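PDB 1TXD: Rho guanine nucleotide exchange factor 12 from Homo sapiens, which acts as a guanine nucleotide exchange factor for the GTPase RhoA, here represented by its DH and PH domains. Local coordinates for residues A[119-122]-A[123-127]; A[80-83]-A[84-88]; A[226-229]-A[230-233]. The protein carries 1 engineered substitution. All blocks are in the same frame, centred on the assembly; numbering follows the deposited sequence.

Contact 1. Residues A[119-122]-A[123-127]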
loop_
_atom_site.group_PDB
_atom_site.type_symbol
_atom_site.label_atom_id
_atom_site.label_comp_id
_atom_site.label_asym_id
_atom_site.label_seq_id
_atom_site.Cartn_x
_atom_site.Cartn_y
_atom_site.Cartn_z
ATOM N N HIS A 119 1.946 13.350 1.035
ATOM C CA HIS A 119 2.449 13.017 -0.323
ATOM C C HIS A 119 3.712 12.214 -0.360
ATOM O O HIS A 119 3.878 11.348 -1.188
ATOM C CB HIS A 119 2.585 14.246 -1.189
ATOM C CG HIS A 119 1.266 14.789 -1.617
ATOM N ND1 HIS A 119 0.774 14.626 -2.877
ATOM C CD2 HIS A 119 0.360 15.538 -0.960
ATOM C CE1 HIS A 119 -0.395 15.238 -2.982
ATOM N NE2 HIS A 119 -0.659 15.801 -1.832
ATOM N N ALA A 120 4.590 12.435 0.592
ATOM C CA ALA A 120 5.853 11.722 0.542
ATOM C C ALA A 120 5.619 10.297 1.013
ATOM O O ALA A 120 6.051 9.336 0.363
ATOM C CB ALA A 120 6.894 12.395 1.368
ATOM N N ALA A 121 4.922 10.148 2.122
ATOM C CA ALA A 121 4.624 8.811 2.604
ATOM C C ALA A 121 3.742 8.021 1.624
ATOM O O ALA A 121 3.778 6.762 1.592
ATOM C CB ALA A 121 3.933 8.855 3.970
ATOM N N ALA A 122 2.902 8.723 0.884
ATOM C CA ALA A 122 1.948 8.030 -0.045
ATOM C C ALA A 122 2.735 7.428 -1.194
ATOM O O ALA A 122 2.427 6.321 -1.666
ATOM C CB ALA A 122 0.863 9.010 -0.625
ATOM N N THR A 123 3.755 8.163 -1.622
ATOM C CA THR A 123 4.641 7.719 -2.704
ATOM C C THR A 123 5.519 6.528 -2.234
ATOM O O THR A 123 5.512 5.447 -2.862
ATOM C CB THR A 123 5.490 8.886 -3.183
ATOM O OG1 THR A 123 4.640 9.842 -3.848
ATOM C CG2 THR A 123 6.494 8.474 -4.215
ATOM N N PHE A 124 6.283 6.723 -1.146
ATOM C CA PHE A 124 7.026 5.599 -0.569
ATOM C C PHE A 124 6.140 4.383 -0.295
ATOM O O PHE A 124 6.382 3.309 -0.811
ATOM C CB PHE A 124 7.802 5.952 0.670
ATOM C CG PHE A 124 8.750 4.880 1.080
ATOM C CD1 PHE A 124 9.910 4.696 0.409
ATOM C CD2 PHE A 124 8.512 4.098 2.178
ATOM C CE1 PHE A 124 10.799 3.710 0.769
ATOM C CE2 PHE A 124 9.416 3.119 2.539
ATOM C CZ PHE A 124 10.549 2.944 1.849
ATOM N N CYS A 125 5.090 4.546 0.464
ATOM C CA CYS A 125 4.363 3.411 0.944
ATOM C C CYS A 125 3.516 2.679 -0.123
ATOM O O CYS A 125 3.298 1.488 -0.023
ATOM C CB CYS A 125 3.433 3.820 2.117
ATOM S SG CYS A 125 4.238 4.522 3.585
ATOM N N SER A 126 2.992 3.412 -1.092
ATOM C CA SER A 126 2.124 2.840 -2.141
ATOM C C SER A 126 2.992 2.066 -3.122
ATOM O O SER A 126 2.546 1.160 -3.733
ATOM C CB SER A 126 1.325 3.937 -2.881
ATOM O OG SER A 126 2.195 4.776 -3.639
ATOM N N ASN A 127 4.261 2.429 -3.190
ATOM C CA ASN A 127 5.238 1.704 -3.954
ATOM C C ASN A 127 5.760 0.381 -3.405
ATOM O O ASN A 127 6.424 -0.393 -4.161
ATOM C CB ASN A 127 6.510 2.539 -4.158
ATOM C CG ASN A 127 7.352 1.995 -5.297
ATOM O OD1 ASN A 127 6.814 1.666 -6.302
ATOM N ND2 ASN A 127 8.637 1.800 -5.091
#
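Thr123 turns its hydroxyl back on His119 because chi1 of -68° sets OG1 anti to its own carbonyl carbon and beside its backbone N, while CG2 takes the branch anti to that N. Cys125 uses the same rotation, chi1 -60°, to lay SG against the turn that holds Ala121. Both groups therefore lean toward the residue four places earlier, along the last turns of helix 112-126 in the DH domain. The carbonyl oxygen of His119 takes two bonds from one residue. Thr123 OG1 donates to His119 O over 3.2 Å, nearly in line with the C=O bond, and Thr123 N reaches the same oxygen from above the carbonyl plane. The next two helical bonds follow in order: Phe124 N meets Ala120 O at 3.0 Å, and Cys125 N meets Ala121 O at 2.8 Å. Cys125 SG lies 3.0 Å from Ala121 O, and 4.4 Å from Ala121 CB in a loose apolar contact. Ser126 closes the series with its backbone N on Ala122 O, although the position of that oxygen is less sure. Helices 169-186 and 191-230 cover the buried side: Leu174 touches Ala121, Phe210 touches Ala122, and Met171 and Val211 touch Cys125. Phe124 instead swings its ring away to Ile75 of helix 72-90 and to Gln170. Chemically the segment is two-sided: small apolar groups and a thiol fit against neighbouring helices of the DH bundle, while on the exposed side the threonine hydroxyl spends its proton on a main-chain carbonyl of its own helix.

Contact 2. Residues A[80-83]-A[84-88]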
loop_
_atom_site.group_PDB
_atom_site.type_symbol
_atom_site.label_atom_id
_atom_site.label_comp_id
_atom_site.label_asym_id
_atom_site.label_seq_id
_atom_site.Cartn_x
_atom_site.Cartn_y
_atom_site.Cartn_z
ATOM N N ILE A 80 14.127 13.360 9.434
ATOM C CA ILE A 80 15.204 14.128 10.081
ATOM C C ILE A 80 14.752 15.591 10.435
ATOM O O ILE A 80 15.004 16.053 11.552
ATOM C CB ILE A 80 16.444 14.180 9.211
ATOM C CG1 ILE A 80 17.146 12.832 9.175
ATOM C CG2 ILE A 80 17.470 15.279 9.701
ATOM C CD1 ILE A 80 18.145 12.701 8.039
ATOM N N GLY A 81 14.105 16.314 9.505
ATOM C CA GLY A 81 13.640 17.664 9.798
ATOM C C GLY A 81 12.634 17.685 10.946
ATOM O O GLY A 81 12.669 18.534 11.780
ATOM N N LEU A 82 11.743 16.705 10.976
ATOM C CA LEU A 82 10.730 16.621 11.985
ATOM C C LEU A 82 11.374 16.352 13.346
ATOM O O LEU A 82 11.013 16.982 14.362
ATOM C CB LEU A 82 9.745 15.492 11.623
ATOM C CG LEU A 82 8.620 15.197 12.611
ATOM C CD1 LEU A 82 7.939 16.520 13.189
ATOM C CD2 LEU A 82 7.601 14.279 11.921
ATOM N N ASN A 83 12.322 15.413 13.353
ATOM C CA ASN A 83 13.120 15.104 14.513
ATOM C C ASN A 83 13.905 16.321 15.013
ATOM O O ASN A 83 14.021 16.506 16.185
ATOM C CB ASN A 83 14.090 13.970 14.204
ATOM C CG ASN A 83 14.800 13.468 15.428
ATOM O OD1 ASN A 83 16.024 13.480 15.505
ATOM N ND2 ASN A 83 14.032 13.050 16.406
ATOM N N GLU A 84 14.437 17.145 14.121
ATOM C CA GLU A 84 15.166 18.329 14.531
ATOM C C GLU A 84 14.218 19.350 15.189
ATOM O O GLU A 84 14.605 20.022 16.138
ATOM C CB GLU A 84 15.893 18.962 13.343
ATOM C CG GLU A 84 17.150 18.224 12.887
ATOM C CD GLU A 84 18.120 17.919 14.036
ATOM O OE1 GLU A 84 18.317 18.800 14.911
ATOM O OE2 GLU A 84 18.694 16.801 14.068
ATOM N N GLN A 85 12.974 19.431 14.714
ATOM C CA GLN A 85 12.014 20.382 15.249
ATOM C C GLN A 85 11.580 19.900 16.637
ATOM O O GLN A 85 11.280 20.693 17.515
ATOM C CB GLN A 85 10.793 20.500 14.338
ATOM C CG GLN A 85 11.073 21.128 12.981
ATOM C CD GLN A 85 9.891 20.972 12.047
ATOM O OE1 GLN A 85 9.422 19.865 11.809
ATOM N NE2 GLN A 85 9.408 22.083 11.519
ATOM N N MET A 86 11.557 18.597 16.831
ATOM C CA MET A 86 11.207 18.038 18.131
ATOM C C MET A 86 12.340 18.332 19.106
ATOM O O MET A 86 12.087 18.801 20.221
ATOM C CB MET A 86 10.907 16.555 18.056
ATOM C CG MET A 86 9.531 16.222 17.518
ATOM S SD MET A 86 9.555 14.534 16.981
ATOM C CE MET A 86 7.837 14.158 16.535
ATOM N N LYS A 87 13.582 18.130 18.660
ATOM C CA LYS A 87 14.753 18.491 19.472
ATOM C C LYS A 87 14.713 19.955 19.938
ATOM O O LYS A 87 15.052 20.244 21.084
ATOM C CB LYS A 87 16.080 18.202 18.747
ATOM C CG LYS A 87 16.775 16.881 19.195
ATOM C CD LYS A 87 17.336 16.024 18.017
ATOM C CE LYS A 87 17.715 14.592 18.486
ATOM N NZ LYS A 87 18.244 13.684 17.402
ATOM N N ALA A 88 14.297 20.853 19.042
ATOM C CA ALA A 88 14.296 22.289 19.282
ATOM C C ALA A 88 13.212 22.663 20.260
ATOM O O ALA A 88 13.371 23.622 21.012
ATOM C CB ALA A 88 14.104 23.062 17.975
#
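Asn83 and Lys87 meet through their side-chain ends, while one residue earlier Leu82 and Met86 meet through methyl groups; both pairs are i to i+4 contacts on helix 72-90 of the all-helical DH domain. The main-chain bonds are those of a regular alpha-helix. Glu84 N to Ile80 O is 2.8 Å and Met86 N to Leu82 O is 3.0 Å, with Gln85 on Gly81 and Lys87 on Asn83 continuing the ladder. The apolar contact is made at the ends of two chains: CD1 of Leu82 lies 4.1 Å from CE of Met86, and CG of the leucine is equally near. Leucine CG stands anti to its backbone N, chi1 177°, which carries the branched end forward along the axis; the methionine, extended beyond CG, sends its sulfur and methyl past the same turn. Phe33 and Glu36 of helix 20-57 and Trp108 of helix 102-109 touch this pair, so it belongs to the buried face between helices. Gln85 has a mixed role. Its chain runs across Leu82 at about a right angle, with OE1 3.9 Å from Leu82 CD1, and Trp108 touches it too. The exposed glutamate touches only loosely by its aliphatic part, CG of Glu84 lying 4.4 Å from CG2 of Ile80. The polar side-chain contact is the remaining one. The lysine folds back at chi2, 136°, to bring its ammonium group to the amide oxygen of the residue four places earlier, and CE also lies alongside Asn83 OD1. Lys87 NZ donates to Asn83 OD1 over 2.9 Å, the nitrogen tilted 17° from the plane of the amide carbonyl.

Contact 3. Residues A[226-229]-A[230-233]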
loop_
_atom_site.group_PDB
_atom_site.type_symbol
_atom_site.label_atom_id
_atom_site.label_comp_id
_atom_site.label_asym_id
_atom_site.label_seq_id
_atom_site.Cartn_x
_atom_site.Cartn_y
_atom_site.Cartn_z
ATOM N N ASP A 226 1.453 -8.167 -12.196
ATOM C CA ASP A 226 1.823 -9.566 -11.996
ATOM C C ASP A 226 1.004 -10.460 -12.918
ATOM O O ASP A 226 1.546 -11.340 -13.574
ATOM C CB ASP A 226 1.546 -9.986 -10.535
ATOM C CG ASP A 226 2.172 -11.336 -10.194
ATOM O OD1 ASP A 226 3.428 -11.457 -10.279
ATOM O OD2 ASP A 226 1.473 -12.317 -9.849
ATOM N N TYR A 227 -0.314 -10.244 -12.953
ATOM C CA TYR A 227 -1.148 -11.043 -13.841
ATOM C C TYR A 227 -0.709 -10.781 -15.277
ATOM O O TYR A 227 -0.488 -11.717 -16.033
ATOM C CB TYR A 227 -2.610 -10.702 -13.625
ATOM C CG TYR A 227 -3.147 -11.090 -12.274
ATOM C CD1 TYR A 227 -2.478 -11.981 -11.426
ATOM C CD2 TYR A 227 -4.351 -10.605 -11.860
ATOM C CE1 TYR A 227 -3.000 -12.322 -10.166
ATOM C CE2 TYR A 227 -4.888 -10.949 -10.636
ATOM C CZ TYR A 227 -4.221 -11.811 -9.792
ATOM O OH TYR A 227 -4.826 -12.121 -8.576
ATOM N N GLN A 228 -0.504 -9.514 -15.634
ATOM C CA GLN A 228 -0.086 -9.157 -17.000
ATOM C C GLN A 228 1.223 -9.800 -17.396
ATOM O O GLN A 228 1.476 -10.030 -18.588
ATOM C CB GLN A 228 0.036 -7.631 -17.181
ATOM C CG GLN A 228 0.446 -7.152 -18.625
ATOM C CD GLN A 228 -0.570 -7.549 -19.722
ATOM O OE1 GLN A 228 -1.591 -8.176 -19.443
ATOM N NE2 GLN A 228 -0.275 -7.186 -20.962
ATOM N N ARG A 229 2.060 -10.093 -16.408
ATOM C CA ARG A 229 3.366 -10.717 -16.674
ATOM C C ARG A 229 3.173 -12.204 -16.964
ATOM O O ARG A 229 3.717 -12.727 -17.920
ATOM C CB ARG A 229 4.304 -10.512 -15.478
ATOM C CG ARG A 229 5.777 -10.755 -15.750
ATOM C CD ARG A 229 6.662 -10.653 -14.490
ATOM N NE ARG A 229 6.035 -11.286 -13.326
ATOM C CZ ARG A 229 5.936 -12.605 -13.123
ATOM N NH1 ARG A 229 6.448 -13.480 -13.987
ATOM N NH2 ARG A 229 5.319 -13.059 -12.035
ATOM N N ARG A 230 2.355 -12.861 -16.146
ATOM C CA ARG A 230 2.094 -14.304 -16.263
ATOM C C ARG A 230 1.176 -14.690 -17.457
ATOM O O ARG A 230 1.062 -15.864 -17.815
ATOM C CB ARG A 230 1.520 -14.821 -14.928
ATOM C CG ARG A 230 2.478 -14.581 -13.732
ATOM C CD ARG A 230 2.125 -15.345 -12.463
ATOM N NE ARG A 230 0.793 -14.987 -11.962
ATOM C CZ ARG A 230 -0.050 -15.814 -11.336
ATOM N NH1 ARG A 230 0.266 -17.086 -11.120
ATOM N NH2 ARG A 230 -1.233 -15.367 -10.925
ATOM N N LEU A 231 0.548 -13.683 -18.066
ATOM C CA LEU A 231 -0.346 -13.849 -19.216
ATOM C C LEU A 231 0.359 -14.538 -20.389
ATOM O O LEU A 231 1.414 -14.095 -20.839
ATOM C CB LEU A 231 -0.893 -12.470 -19.644
ATOM C CG LEU A 231 -2.074 -12.352 -20.622
ATOM C CD1 LEU A 231 -3.411 -12.590 -19.904
ATOM C CD2 LEU A 231 -2.072 -10.988 -21.348
ATOM N N ASP A 232 -0.255 -15.617 -20.880
ATOM C CA ASP A 232 0.320 -16.480 -21.919
ATOM C C ASP A 232 -0.579 -16.508 -23.166
ATOM O O ASP A 232 -1.568 -17.246 -23.215
ATOM C CB ASP A 232 0.518 -17.907 -21.371
ATOM C CG ASP A 232 1.079 -18.879 -22.410
ATOM O OD1 ASP A 232 1.538 -18.431 -23.481
ATOM O OD2 ASP A 232 1.115 -20.115 -22.226
ATOM N N THR A 233 -0.219 -15.700 -24.163
ATOM C CA THR A 233 -0.874 -15.719 -25.472
ATOM C C THR A 233 -0.038 -16.545 -26.465
ATOM O O THR A 233 0.584 -15.993 -27.378
ATOM C CB THR A 233 -1.090 -14.271 -26.009
ATOM O OG1 THR A 233 0.155 -13.563 -26.061
ATOM C CG2 THR A 233 -1.924 -13.453 -25.063
#
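The last turn of helix 191-230 passes straight into an extended strand: Arg230 N still bonds to Asp226 O at 3.1 Å, Leu231 N makes a weak bond to Tyr227 O, and at Leu231 the backbone leaves helical geometry with psi at 127°. Asp226 joins two arginines. Its OD1 receives Arg229 NH2 at 3.0 Å, a salt bridge with a fairly straight N-H, in which the oxygen is met from above the carboxylate plane but lies close to the plane of the guanidinium. Its OD2 faces Arg230 NE at 3.5 Å, yet it sits well outside that guanidinium plane, so the attraction is one of charge without a directed N-H. With CG anti to the backbone N (chi1 -168°), the carboxylate reaches both arginines, one oxygen to each, and probably balances both positive charges. Arg230 CG packs over a face of the Arg229 guanidinium, 3.6 Å from NH2. Tyr227 and Arg230 run side by side in the same direction; Arg230 NH2 comes 3.6 Å from Tyr227 CE1, with ring and guanidinium planes turned 41° apart. Gln228, bent at chi2, rests OE1 3.4 Å from Leu231 CD2, while its amide is bonded to main-chain atoms of Leu250 and Leu252. Tyr227 also packs on Leu278 and Leu294 of the PH strands, and Arg230 NH1 makes a weak bond to Asp292 O. Strand 231-232 then pairs in parallel with 293-295, Asp232 bonding through its backbone to Leu294. The whole is the helix-to-strand junction of a tandem DH-PH exchange factor, where the long final helix of the DH bundle runs into the beta-sheet of the PH domain.

Along the chain the order is contact 2, contact 1, contact 3. The first two belong to the DH helical bundle: contact 2 on helix 72-90, contact 1 near the end of helix 112-126, their centres about 21 Å apart and their nearest atoms about 10 Å. Ile75, on the helix of contact 2, touches side chains of contact 1. Helix 191-230 packs on contact 1 through Phe210 and Val211, and its last turn forms contact 3, its centre about 26 Å from that of contact 1. Contacts 2 and 3 have their centres about 46 Å apart, on opposite sides of the chain's centre. One long helix thus links the DH core to the PH sheet in this exchange-factor fragment.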